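Side-chain contacts in sulfate permease family protein (Vibrio cholerae, PDB 4DGH), which is probably a membrane transporter of anions such as sulfate, represented here by its STAS domain: residues A22-E27 and E36-V41; G81-I86 and L123-A128; S6-Q11 and V114-L119. One frame throughout, in Å; residues are numbered along the deposited sequence.

Interaction 1. Residues A22-E27 and E36-V41; sequences AVYALE and ETFERV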
ATOM      1  N   ALA A  22       2.325  11.374  19.577  1.00 19.17           N
ATOM      2  CA  ALA A  22       2.086  10.874  18.233  1.00 18.49           C
ATOM      3  C   ALA A  22       1.218   9.604  18.370  1.00 18.67           C
ATOM      4  O   ALA A  22       1.105   8.986  19.443  1.00 17.61           O
ATOM      5  CB  ALA A  22       3.407  10.603  17.527  1.00 17.84           C
ATOM      6  N   VAL A  23       0.578   9.232  17.276  1.00 18.17           N
ATOM      7  CA  VAL A  23      -0.349   8.109  17.322  1.00 18.22           C
ATOM      8  C   VAL A  23      -0.090   7.389  15.992  1.00 18.42           C
ATOM      9  O   VAL A  23      -0.054   8.039  14.905  1.00 18.58           O
ATOM     10  CB  VAL A  23      -1.796   8.594  17.375  1.00 17.36           C
ATOM     11  CG1 VAL A  23      -2.710   7.370  17.219  1.00 18.86           C
ATOM     12  CG2 VAL A  23      -2.076   9.308  18.687  1.00 18.56           C
ATOM     13  N   TYR A  24       0.085   6.081  16.061  1.00 17.87           N
ATOM     14  CA  TYR A  24       0.268   5.296  14.834  1.00 20.41           C
ATOM     15  C   TYR A  24      -0.547   4.035  14.915  1.00 21.06           C
ATOM     16  O   TYR A  24      -0.607   3.419  15.989  1.00 21.46           O
ATOM     17  CB  TYR A  24       1.781   4.960  14.681  1.00 21.81           C
ATOM     18  CG  TYR A  24       2.035   4.159  13.366  1.00 28.33           C
ATOM     19  CD1 TYR A  24       1.914   4.786  12.084  1.00 31.73           C
ATOM     20  CD2 TYR A  24       2.374   2.816  13.393  1.00 26.79           C
ATOM     21  CE1 TYR A  24       2.110   4.067  10.896  1.00 30.16           C
ATOM     22  CE2 TYR A  24       2.618   2.116  12.164  1.00 29.47           C
ATOM     23  CZ  TYR A  24       2.407   2.719  10.973  1.00 30.56           C
ATOM     24  OH  TYR A  24       2.611   1.982   9.778  1.00 39.64           O
ATOM     25  N   ALA A  25      -1.203   3.633  13.838  1.00 20.87           N
ATOM     26  CA  ALA A  25      -1.902   2.394  13.882  1.00 21.53           C
ATOM     27  C   ALA A  25      -1.331   1.359  12.942  1.00 23.97           C
ATOM     28  O   ALA A  25      -1.070   1.649  11.771  1.00 22.05           O
ATOM     29  CB  ALA A  25      -3.391   2.591  13.576  1.00 22.69           C
ATOM     30  N   LEU A  26      -1.292   0.116  13.417  1.00 22.76           N
ATOM     31  CA  LEU A  26      -0.901  -0.971  12.574  1.00 25.70           C
ATOM     32  C   LEU A  26      -2.162  -1.377  11.790  1.00 27.77           C
ATOM     33  O   LEU A  26      -3.222  -1.666  12.374  1.00 27.52           O
ATOM     34  CB  LEU A  26      -0.424  -2.112  13.454  1.00 24.96           C
ATOM     35  CG  LEU A  26       0.813  -1.728  14.263  1.00 26.70           C
ATOM     36  CD1 LEU A  26       1.336  -2.953  15.013  1.00 27.34           C
ATOM     37  CD2 LEU A  26       1.813  -1.215  13.234  1.00 28.89           C
ATOM     38  N   GLU A  27      -2.090  -1.401  10.486  1.00 35.49           N
ATOM     39  CA  GLU A  27      -3.332  -1.751   9.741  1.00 41.21           C
ATOM     40  C   GLU A  27      -3.240  -3.200   9.287  1.00 39.41           C
ATOM     41  O   GLU A  27      -2.423  -3.559   8.419  1.00 43.41           O
ATOM     42  CB  GLU A  27      -3.583  -0.815   8.556  1.00 48.71           C
ATOM     43  CG  GLU A  27      -4.824   0.092   8.668  1.00 59.02           C
ATOM     44  CD  GLU A  27      -4.491   1.587   8.851  1.00 67.76           C
ATOM     45  OE1 GLU A  27      -3.508   2.104   8.234  1.00 61.08           O
ATOM     46  OE2 GLU A  27      -5.237   2.269   9.603  1.00 69.60           O
ATOM     47  N   GLU A  36       7.907  -0.744   8.732  1.00 32.80           N
ATOM     48  CA  GLU A  36       9.258  -0.421   8.248  1.00 35.38           C
ATOM     49  C   GLU A  36       9.363   1.089   7.927  1.00 32.89           C
ATOM     50  O   GLU A  36      10.301   1.769   8.330  1.00 30.34           O
ATOM     51  CB  GLU A  36       9.566  -1.224   6.975  1.00 38.32           C
ATOM     52  CG  GLU A  36      11.027  -1.261   6.586  1.00 47.63           C
ATOM     53  CD  GLU A  36      11.234  -1.921   5.226  1.00 57.35           C
ATOM     54  OE1 GLU A  36      10.482  -2.875   4.870  1.00 66.55           O
ATOM     55  OE2 GLU A  36      12.145  -1.465   4.501  1.00 61.62           O
ATOM     56  N   THR A  37       8.362   1.591   7.236  1.00 30.19           N
ATOM     57  CA  THR A  37       8.295   3.008   6.898  1.00 33.01           C
ATOM     58  C   THR A  37       8.269   3.889   8.151  1.00 32.99           C
ATOM     59  O   THR A  37       9.022   4.875   8.263  1.00 32.21           O
ATOM     60  CB  THR A  37       7.076   3.231   6.002  1.00 37.01           C
ATOM     61  OG1 THR A  37       7.232   2.370   4.852  1.00 36.90           O
ATOM     62  CG2 THR A  37       7.005   4.702   5.556  1.00 38.94           C
ATOM     63  N   PHE A  38       7.456   3.498   9.117  1.00 32.50           N
ATOM     64  CA  PHE A  38       7.273   4.343  10.262  1.00 34.11           C
ATOM     65  C   PHE A  38       8.558   4.391  11.097  1.00 35.06           C
ATOM     66  O   PHE A  38       8.948   5.430  11.618  1.00 32.32           O
ATOM     67  CB  PHE A  38       6.133   3.887  11.127  1.00 33.96           C
ATOM     68  CG  PHE A  38       5.693   4.953  12.040  1.00 37.07           C
ATOM     69  CD1 PHE A  38       5.335   6.187  11.532  1.00 37.11           C
ATOM     70  CD2 PHE A  38       5.745   4.802  13.402  1.00 37.82           C
ATOM     71  CE1 PHE A  38       4.957   7.240  12.368  1.00 35.86           C
ATOM     72  CE2 PHE A  38       5.318   5.838  14.242  1.00 32.98           C
ATOM     73  CZ  PHE A  38       4.968   7.081  13.719  1.00 33.05           C
ATOM     74  N   GLU A  39       9.205   3.238  11.187  1.00 31.44           N
ATOM     75  CA  GLU A  39      10.461   3.100  11.849  1.00 33.36           C
ATOM     76  C   GLU A  39      11.488   4.009  11.144  1.00 31.94           C
ATOM     77  O   GLU A  39      12.228   4.752  11.779  1.00 29.37           O
ATOM     78  CB  GLU A  39      10.791   1.607  11.722  1.00 36.05           C
ATOM     79  CG  GLU A  39      11.884   1.112  12.633  1.00 47.05           C
ATOM     80  CD  GLU A  39      12.051  -0.424  12.588  1.00 53.90           C
ATOM     81  OE1 GLU A  39      11.080  -1.145  12.243  1.00 48.86           O
ATOM     82  OE2 GLU A  39      13.181  -0.898  12.903  1.00 59.31           O
ATOM     83  N   ARG A  40      11.495   3.988   9.803  1.00 31.56           N
ATOM     84  CA  ARG A  40      12.366   4.872   9.028  1.00 33.00           C
ATOM     85  C   ARG A  40      12.084   6.338   9.269  1.00 30.32           C
ATOM     86  O   ARG A  40      12.973   7.083   9.521  1.00 31.87           O
ATOM     87  CB  ARG A  40      12.361   4.464   7.537  1.00 37.57           C
ATOM     88  CG  ARG A  40      13.186   5.350   6.587  1.00 45.71           C
ATOM     89  CD  ARG A  40      13.400   4.704   5.188  1.00 50.49           C
ATOM     90  NE  ARG A  40      12.160   4.228   4.545  1.00 53.55           N
ATOM     91  CZ  ARG A  40      11.812   2.933   4.436  1.00 56.98           C
ATOM     92  NH1 ARG A  40      12.633   1.978   4.926  1.00 49.96           N
ATOM     93  NH2 ARG A  40      10.644   2.592   3.859  1.00 47.94           N
ATOM     94  N   VAL A  41      10.832   6.739   9.313  1.00 29.15           N
ATOM     95  CA  VAL A  41      10.466   8.123   9.539  1.00 26.79           C
ATOM     96  C   VAL A  41      10.934   8.569  10.932  1.00 26.94           C
ATOM     97  O   VAL A  41      11.509   9.647  11.094  1.00 25.95           O
ATOM     98  CB  VAL A  41       8.932   8.268   9.539  1.00 28.83           C
ATOM     99  CG1 VAL A  41       8.546   9.672  10.026  1.00 29.06           C
ATOM    100  CG2 VAL A  41       8.353   8.033   8.147  1.00 31.49           C
TER
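Tyr24 on the strand and Phe38 on the helix make the whole side-chain contact between 22-27 and 36-41. Val23 points away from the helix, to the opposite side of the strand. Tyr24 points toward the helix. The CG of Tyr24 is anti to the backbone N (chi1 -178°), and Phe38 has nearly the same first torsion. The side chains slide past each other in opposite directions, ring on ring. The result is an offset stack, with centroids 4.1 Å apart and planes tilted by only 4°. Phe38 CG sits over the centre of the Tyr24 ring, and Tyr24 CD1 over the centre of the Phe38 ring. Each CB also covers the partner ring in a CH-pi contact. Phe38 CB is 4.0 Å from the Tyr24 centroid, and Tyr24 CB is 4.1 Å from the Phe38 centroid. The closest atoms are Tyr24 CB and Phe38 CE2, at 3.7 Å. No hydrogen bond links the two segments. Met73 of helix 64-78 touches both rings. A second subunit adds Phe30 edge-to-face on Tyr24 and Phe32 at an oblique angle on Phe38, so the aromatic cluster runs across a subunit interface. Past Tyr24, Ala25 packs on Trp58, and the carbonyl O of Leu26 binds a potassium ion together with that of Arg55. The stack thus lies within the beta-alpha-beta unit of strand 21-25, helix 32-44 and strand 51-55, where the helix packs on the parallel sheet in the first crossover of the STAS fold.

Interaction 2. Residues G81-I86 and L123-A128; sequences GIKVLI and LTEIEA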
ATOM      1  N   GLY A  81      14.317   7.692  22.966  1.00 24.90           N
ATOM      2  CA  GLY A  81      13.744   8.332  24.092  1.00 25.23           C
ATOM      3  C   GLY A  81      12.221   8.346  24.052  1.00 24.47           C
ATOM      4  O   GLY A  81      11.614   8.927  24.958  1.00 26.70           O
ATOM      5  N   ILE A  82      11.600   7.644  23.110  1.00 22.35           N
ATOM      6  CA  ILE A  82      10.109   7.669  22.998  1.00 21.24           C
ATOM      7  C   ILE A  82       9.504   6.605  23.900  1.00 21.06           C
ATOM      8  O   ILE A  82       9.912   5.428  23.846  1.00 20.16           O
ATOM      9  CB  ILE A  82       9.650   7.484  21.568  1.00 21.80           C
ATOM     10  CG1 ILE A  82      10.444   8.414  20.657  1.00 21.90           C
ATOM     11  CG2 ILE A  82       8.108   7.709  21.465  1.00 21.36           C
ATOM     12  CD1 ILE A  82      10.383   8.047  19.179  1.00 22.42           C
ATOM     13  N   LYS A  83       8.554   7.042  24.741  1.00 21.85           N
ATOM     14  CA  LYS A  83       7.737   6.134  25.526  1.00 20.63           C
ATOM     15  C   LYS A  83       6.589   5.631  24.658  1.00 20.04           C
ATOM     16  O   LYS A  83       5.893   6.429  24.022  1.00 21.47           O
ATOM     17  CB  LYS A  83       7.164   6.918  26.713  1.00 21.89           C
ATOM     18  CG  LYS A  83       6.207   6.159  27.581  1.00 24.91           C
ATOM     19  CD  LYS A  83       5.897   6.972  28.869  1.00 28.30           C
ATOM     20  CE  LYS A  83       5.221   6.080  29.871  1.00 31.61           C
ATOM     21  NZ  LYS A  83       5.034   6.780  31.209  1.00 33.90           N
ATOM     22  N   VAL A  84       6.413   4.329  24.609  1.00 18.48           N
ATOM     23  CA  VAL A  84       5.480   3.710  23.715  1.00 18.32           C
ATOM     24  C   VAL A  84       4.343   3.135  24.537  1.00 18.52           C
ATOM     25  O   VAL A  84       4.616   2.394  25.542  1.00 19.30           O
ATOM     26  CB  VAL A  84       6.137   2.631  22.868  1.00 19.29           C
ATOM     27  CG1 VAL A  84       5.081   1.893  21.995  1.00 18.19           C
ATOM     28  CG2 VAL A  84       7.342   3.189  22.090  1.00 18.70           C
ATOM     29  N   LEU A  85       3.113   3.596  24.255  1.00 16.64           N
ATOM     30  CA  LEU A  85       1.927   2.956  24.808  1.00 17.28           C
ATOM     31  C   LEU A  85       1.288   2.071  23.716  1.00 17.83           C
ATOM     32  O   LEU A  85       1.393   2.385  22.542  1.00 19.04           O
ATOM     33  CB  LEU A  85       0.867   3.973  25.255  1.00 18.09           C
ATOM     34  CG  LEU A  85       1.049   4.832  26.519  1.00 21.68           C
ATOM     35  CD1 LEU A  85       2.466   5.136  26.937  1.00 20.67           C
ATOM     36  CD2 LEU A  85       0.110   6.022  26.609  1.00 19.90           C
ATOM     37  N   ILE A  86       0.574   1.015  24.141  1.00 16.43           N
ATOM     38  CA  ILE A  86      -0.116   0.186  23.217  1.00 17.29           C
ATOM     39  C   ILE A  86      -1.594   0.204  23.607  1.00 18.61           C
ATOM     40  O   ILE A  86      -1.942   0.109  24.835  1.00 19.95           O
ATOM     41  CB  ILE A  86       0.444  -1.210  23.345  1.00 18.07           C
ATOM     42  CG1 ILE A  86       1.886  -1.283  22.741  1.00 19.28           C
ATOM     43  CG2 ILE A  86      -0.527  -2.220  22.731  1.00 18.42           C
ATOM     44  CD1 ILE A  86       2.471  -2.677  23.007  1.00 19.91           C
ATOM     45  N   LEU A 123      -2.149  12.306  27.606  1.00 19.77           N
ATOM     46  CA  LEU A 123      -2.388  13.780  27.708  1.00 21.92           C
ATOM     47  C   LEU A 123      -2.185  14.193  29.165  1.00 24.02           C
ATOM     48  O   LEU A 123      -1.628  15.271  29.447  1.00 25.16           O
ATOM     49  CB  LEU A 123      -3.777  14.157  27.259  1.00 21.47           C
ATOM     50  CG  LEU A 123      -4.115  13.950  25.758  1.00 20.52           C
ATOM     51  CD1 LEU A 123      -5.632  14.112  25.506  1.00 19.50           C
ATOM     52  CD2 LEU A 123      -3.279  14.960  25.003  1.00 20.68           C
ATOM     53  N   THR A 124      -2.566  13.333  30.097  1.00 25.48           N
ATOM     54  CA  THR A 124      -2.332  13.614  31.521  1.00 26.69           C
ATOM     55  C   THR A 124      -0.838  13.638  31.885  1.00 29.32           C
ATOM     56  O   THR A 124      -0.389  14.521  32.644  1.00 30.30           O
ATOM     57  CB  THR A 124      -3.013  12.537  32.370  1.00 26.86           C
ATOM     58  OG1 THR A 124      -4.433  12.672  32.207  1.00 28.36           O
ATOM     59  CG2 THR A 124      -2.668  12.688  33.898  1.00 30.50           C
ATOM     60  N   GLU A 125      -0.079  12.672  31.373  1.00 27.19           N
ATOM     61  CA  GLU A 125       1.367  12.639  31.584  1.00 29.55           C
ATOM     62  C   GLU A 125       2.096  13.843  30.954  1.00 29.57           C
ATOM     63  O   GLU A 125       2.996  14.443  31.558  1.00 28.05           O
ATOM     64  CB  GLU A 125       1.966  11.339  31.064  1.00 30.94           C
ATOM     65  CG  GLU A 125       3.487  11.348  31.058  1.00 36.81           C
ATOM     66  CD  GLU A 125       4.085   9.936  30.987  1.00 45.44           C
ATOM     67  OE1 GLU A 125       3.329   8.923  30.826  1.00 49.51           O
ATOM     68  OE2 GLU A 125       5.325   9.831  31.090  1.00 47.79           O
ATOM     69  N   ILE A 126       1.683  14.235  29.762  1.00 28.15           N
ATOM     70  CA  ILE A 126       2.264  15.427  29.129  1.00 27.97           C
ATOM     71  C   ILE A 126       1.975  16.697  29.929  1.00 30.80           C
ATOM     72  O   ILE A 126       2.852  17.561  30.086  1.00 32.26           O
ATOM     73  CB  ILE A 126       1.813  15.554  27.643  1.00 26.89           C
ATOM     74  CG1 ILE A 126       2.541  14.463  26.857  1.00 27.18           C
ATOM     75  CG2 ILE A 126       2.226  16.914  27.079  1.00 30.10           C
ATOM     76  CD1 ILE A 126       1.854  13.928  25.589  1.00 27.06           C
ATOM     77  N   GLU A 127       0.752  16.861  30.414  1.00 32.22           N
ATOM     78  CA  GLU A 127       0.432  17.977  31.305  1.00 35.65           C
ATOM     79  C   GLU A 127       1.210  18.008  32.630  1.00 38.36           C
ATOM     80  O   GLU A 127       1.434  19.093  33.190  1.00 42.69           O
ATOM     81  CB  GLU A 127      -1.030  17.954  31.685  1.00 36.40           C
ATOM     82  CG  GLU A 127      -1.921  18.365  30.555  1.00 37.84           C
ATOM     83  CD  GLU A 127      -3.328  17.752  30.676  1.00 42.34           C
ATOM     84  OE1 GLU A 127      -3.721  17.136  31.704  1.00 46.96           O
ATOM     85  OE2 GLU A 127      -4.079  17.928  29.732  1.00 42.70           O
ATOM     86  N   ALA A 128       1.562  16.862  33.180  1.00 39.17           N
ATOM     87  CA  ALA A 128       2.311  16.879  34.439  1.00 50.07           C
ATOM     88  C   ALA A 128       3.760  17.295  34.119  1.00 51.43           C
ATOM     89  O   ALA A 128       4.328  18.118  34.829  1.00 58.41           O
ATOM     90  CB  ALA A 128       2.239  15.527  35.148  1.00 47.46           C
TER
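Lys83 and Glu125 form a salt bridge, the one side-chain contact between 81-86 and 123-128. Lys83 NZ donates to Glu125 OE1 at 2.8 Å, and OE1 accepts through its syn lone pair, on the side of the other oxygen. A second, weak bond from Lys83 NZ to Glu125 OE2 measures 3.1 Å. The ammonium thus reaches both oxygens, one more closely than the other. Behind it the aliphatic part of the lysine also borders the carboxylate, with Lys83 CE 3.5 Å from Glu125 OE1. The two side chains arrive from opposite directions. Both are extended, and both have CG anti to the backbone N (chi1 176° for Lys83, 171° for Glu125). This full stretch lets the charges join although the CA atoms of Lys83 and Glu125 are 10.9 Å apart. Next outward, the backbone of Lys83 is hydrogen-bonded to Gln50 and Leu52, which fixes where the lysine starts. Ile51 of the neighbouring strand packs against Glu125, Ile126 and Leu85, beside the bridge. Just before the strand, Gly81 closes the C-terminal end of the preceding helix in a Schellman motif, with positive phi. Lys83 and Leu85 face helix 115-128. Ile82, Val84 and Ile86 turn to the other side, where Val84 meets Phe77 of helix 64-78 and Val106 of helix 102-106. The bridge therefore ties strand 83-87 to the last turns of helix 115-128 at the surface.

Interaction 3. Residues S6-Q11 and V114-L119; sequences SYELAQ and VFEGAL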
ATOM      1  N   SER A   6     -11.120  13.696  19.312  1.00 30.70           N
ATOM      2  CA  SER A   6     -11.652  15.029  19.593  1.00 34.90           C
ATOM      3  C   SER A   6     -12.295  15.140  21.010  1.00 31.09           C
ATOM      4  O   SER A   6     -12.166  16.153  21.673  1.00 30.00           O
ATOM      5  CB  SER A   6     -12.580  15.539  18.463  1.00 40.87           C
ATOM      6  OG  SER A   6     -13.862  14.967  18.605  1.00 50.56           O
ATOM      7  N   TYR A   7     -12.935  14.094  21.487  1.00 29.77           N
ATOM      8  CA  TYR A   7     -13.544  14.157  22.810  1.00 30.01           C
ATOM      9  C   TYR A   7     -12.508  14.290  23.947  1.00 27.83           C
ATOM     10  O   TYR A   7     -12.657  15.112  24.844  1.00 24.16           O
ATOM     11  CB  TYR A   7     -14.359  12.922  23.123  1.00 30.55           C
ATOM     12  CG  TYR A   7     -15.043  13.018  24.468  1.00 31.82           C
ATOM     13  CD1 TYR A   7     -16.078  13.944  24.651  1.00 31.58           C
ATOM     14  CD2 TYR A   7     -14.702  12.167  25.541  1.00 31.10           C
ATOM     15  CE1 TYR A   7     -16.734  14.047  25.839  1.00 33.59           C
ATOM     16  CE2 TYR A   7     -15.378  12.269  26.768  1.00 34.42           C
ATOM     17  CZ  TYR A   7     -16.372  13.207  26.901  1.00 35.91           C
ATOM     18  OH  TYR A   7     -17.074  13.389  28.072  1.00 41.83           O
ATOM     19  N   GLU A   8     -11.510  13.420  23.926  1.00 27.66           N
ATOM     20  CA  GLU A   8     -10.457  13.487  24.966  1.00 28.91           C
ATOM     21  C   GLU A   8      -9.636  14.766  24.887  1.00 28.63           C
ATOM     22  O   GLU A   8      -9.289  15.353  25.931  1.00 29.94           O
ATOM     23  CB  GLU A   8      -9.491  12.324  24.877  1.00 31.40           C
ATOM     24  CG  GLU A   8      -9.944  11.107  25.567  1.00 35.99           C
ATOM     25  CD  GLU A   8     -10.351  11.345  27.025  1.00 40.58           C
ATOM     26  OE1 GLU A   8      -9.637  12.018  27.799  1.00 37.45           O
ATOM     27  OE2 GLU A   8     -11.427  10.841  27.370  1.00 46.49           O
ATOM     28  N   LEU A   9      -9.364  15.204  23.672  1.00 26.17           N
ATOM     29  CA  LEU A   9      -8.698  16.515  23.499  1.00 28.18           C
ATOM     30  C   LEU A   9      -9.497  17.633  24.171  1.00 28.40           C
ATOM     31  O   LEU A   9      -8.929  18.419  24.991  1.00 27.68           O
ATOM     32  CB  LEU A   9      -8.390  16.819  22.044  1.00 26.75           C
ATOM     33  CG  LEU A   9      -7.244  15.956  21.394  1.00 26.87           C
ATOM     34  CD1 LEU A   9      -7.155  16.217  19.872  1.00 26.76           C
ATOM     35  CD2 LEU A   9      -5.858  16.223  22.000  1.00 23.18           C
ATOM     36  N   ALA A  10     -10.815  17.673  23.913  1.00 26.61           N
ATOM     37  CA  ALA A  10     -11.619  18.762  24.529  1.00 25.31           C
ATOM     38  C   ALA A  10     -11.661  18.601  26.061  1.00 27.54           C
ATOM     39  O   ALA A  10     -11.616  19.610  26.790  1.00 27.62           O
ATOM     40  CB  ALA A  10     -13.025  18.808  23.939  1.00 28.12           C
ATOM     41  N   GLN A  11     -11.707  17.370  26.571  1.00 26.83           N
ATOM     42  CA  GLN A  11     -11.637  17.156  27.995  1.00 26.68           C
ATOM     43  C   GLN A  11     -10.394  17.742  28.601  1.00 27.43           C
ATOM     44  O   GLN A  11     -10.427  18.185  29.791  1.00 27.28           O
ATOM     45  CB  GLN A  11     -11.779  15.693  28.353  1.00 28.99           C
ATOM     46  CG  GLN A  11     -13.170  15.101  28.100  1.00 32.48           C
ATOM     47  CD  GLN A  11     -14.273  15.744  28.957  1.00 36.84           C
ATOM     48  OE1 GLN A  11     -15.167  16.474  28.437  1.00 40.66           O
ATOM     49  NE2 GLN A  11     -14.218  15.501  30.267  1.00 34.27           N
ATOM     50  N   VAL A 114      -8.324   0.140  25.491  1.00 21.57           N
ATOM     51  CA  VAL A 114      -8.892   0.915  24.346  0.50 22.05           C
ATOM     52  C   VAL A 114      -8.172   2.231  24.217  1.00 22.11           C
ATOM     53  O   VAL A 114      -7.555   2.722  25.152  1.00 23.32           O
ATOM     54  CB  VAL A 114     -10.424   1.322  24.458  0.50 22.09           C
ATOM     55  CG1 VAL A 114     -11.330   0.290  23.840  0.50 23.63           C
ATOM     56  CG2 VAL A 114     -10.834   1.663  25.868  0.50 22.03           C
ATOM     57  N   PHE A 115      -8.277   2.786  23.039  1.00 21.74           N
ATOM     58  CA  PHE A 115      -7.441   3.887  22.655  1.00 21.78           C
ATOM     59  C   PHE A 115      -7.754   5.075  23.545  1.00 22.32           C
ATOM     60  O   PHE A 115      -6.861   5.750  23.926  1.00 19.31           O
ATOM     61  CB  PHE A 115      -7.747   4.186  21.190  1.00 23.70           C
ATOM     62  CG  PHE A 115      -7.128   5.447  20.716  1.00 22.03           C
ATOM     63  CD1 PHE A 115      -5.761   5.596  20.728  1.00 20.74           C
ATOM     64  CD2 PHE A 115      -7.921   6.485  20.334  1.00 24.60           C
ATOM     65  CE1 PHE A 115      -5.161   6.770  20.290  1.00 23.34           C
ATOM     66  CE2 PHE A 115      -7.353   7.695  19.919  1.00 24.55           C
ATOM     67  CZ  PHE A 115      -5.966   7.820  19.867  1.00 23.85           C
ATOM     68  N   GLU A 116      -9.027   5.290  23.905  1.00 20.67           N
ATOM     69  CA  GLU A 116      -9.321   6.520  24.634  0.50 21.47           C
ATOM     70  C   GLU A 116      -8.654   6.507  26.000  1.00 21.44           C
ATOM     71  O   GLU A 116      -8.193   7.547  26.515  1.00 21.01           O
ATOM     72  CB  GLU A 116     -10.820   6.701  24.796  0.50 22.64           C
ATOM     73  CG  GLU A 116     -11.124   8.123  25.112  0.50 24.03           C
ATOM     74  CD  GLU A 116     -12.588   8.350  25.031  0.50 26.14           C
ATOM     75  OE1 GLU A 116     -13.233   7.485  24.370  0.50 27.22           O
ATOM     76  OE2 GLU A 116     -13.019   9.357  25.641  0.50 25.90           O
ATOM     77  N   GLY A 117      -8.508   5.329  26.583  1.00 20.60           N
ATOM     78  CA  GLY A 117      -7.775   5.378  27.870  1.00 21.40           C
ATOM     79  C   GLY A 117      -6.244   5.627  27.698  1.00 20.07           C
ATOM     80  O   GLY A 117      -5.604   6.298  28.550  1.00 19.93           O
ATOM     81  N   ALA A 118      -5.653   5.129  26.608  1.00 18.64           N
ATOM     82  CA  ALA A 118      -4.214   5.464  26.318  1.00 18.15           C
ATOM     83  C   ALA A 118      -4.030   6.956  26.056  1.00 17.81           C
ATOM     84  O   ALA A 118      -3.075   7.569  26.550  1.00 17.79           O
ATOM     85  CB  ALA A 118      -3.758   4.643  25.059  1.00 16.90           C
ATOM     86  N   LEU A 119      -4.986   7.551  25.305  1.00 19.39           N
ATOM     87  CA  LEU A 119      -4.924   8.966  24.925  1.00 19.08           C
ATOM     88  C   LEU A 119      -5.094   9.836  26.170  1.00 20.12           C
ATOM     89  O   LEU A 119      -4.313  10.779  26.393  1.00 19.00           O
ATOM     90  CB  LEU A 119      -6.020   9.302  23.860  1.00 20.77           C
ATOM     91  CG  LEU A 119      -6.208  10.840  23.517  1.00 21.06           C
ATOM     92  CD1 LEU A 119      -4.871  11.262  22.924  1.00 19.81           C
ATOM     93  CD2 LEU A 119      -7.261  10.982  22.442  1.00 20.43           C
TER
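Glu8, on helix 3-11, loses the most surface to this contact, and it meets both Leu119 and Glu116 on helix 115-128. Its aliphatic part does the packing against the leucine. Glu8 CB lies 3.6 Å from Leu119 CD2, and Glu8 CG is 4.1 Å from the same methyl. Leu119 points toward helix 3-11. It is also buried against Met5 and Leu21, so the glutamate's CB and CG add to an apolar patch. Beyond CG, the Glu8 chain bends at chi2 (-52°) and its carboxylate turns from the leucine to Glu116. The Glu116 side chain is extended and crosses that of Glu8 at about a right angle. Their carboxylate planes are 52° apart. Glu116 was modelled in two conformers, so the detail of its contacts is doubtful. In the conformer described, Glu8 OE2 and Glu116 OE2 are 2.8 Å apart; if this is right, one of the acids probably carries a proton. The same caution applies to Glu116 OE2 lying 3.3 Å from Tyr7 CD2, at the ring edge and near the ring plane. Glu8 also touches Ser120, and the next residue, Leu9, packs on Leu123. The two short helical segments run in roughly the same direction. Their axes come within 10.0 Å of each other, with a crossing angle of -29°. On the sheet side, Phe115 rests on Val23 and makes a cation-pi contact with Arg55. Helix 3-11 lies beside helix 115-128 over the same face of the sheet. Covering one face of the sheet with the C-terminal helix is a feature of the STAS fold; here helix 3-11 packs along the side of that helix.

In the fold
Interaction 1 is the buried one, and it is purely aromatic and apolar. Interaction 2 is a surface contact made by one ion pair. Interaction 3 is partly buried and mixes a leucine with acidic side chains. Interactions 2 and 3 share helix 115-128, use its later and earlier turns respectively, and have centres about 13 Å apart. They touch through Leu85 on Ala118 and Leu123 on Leu9. Interactions 1 and 2 both reach the same parallel sheet, but they join opposite faces of it to helices and do not touch. Interactions 1 and 3 meet where Val23 packs on Phe115, although their centres lie about 20 Å apart.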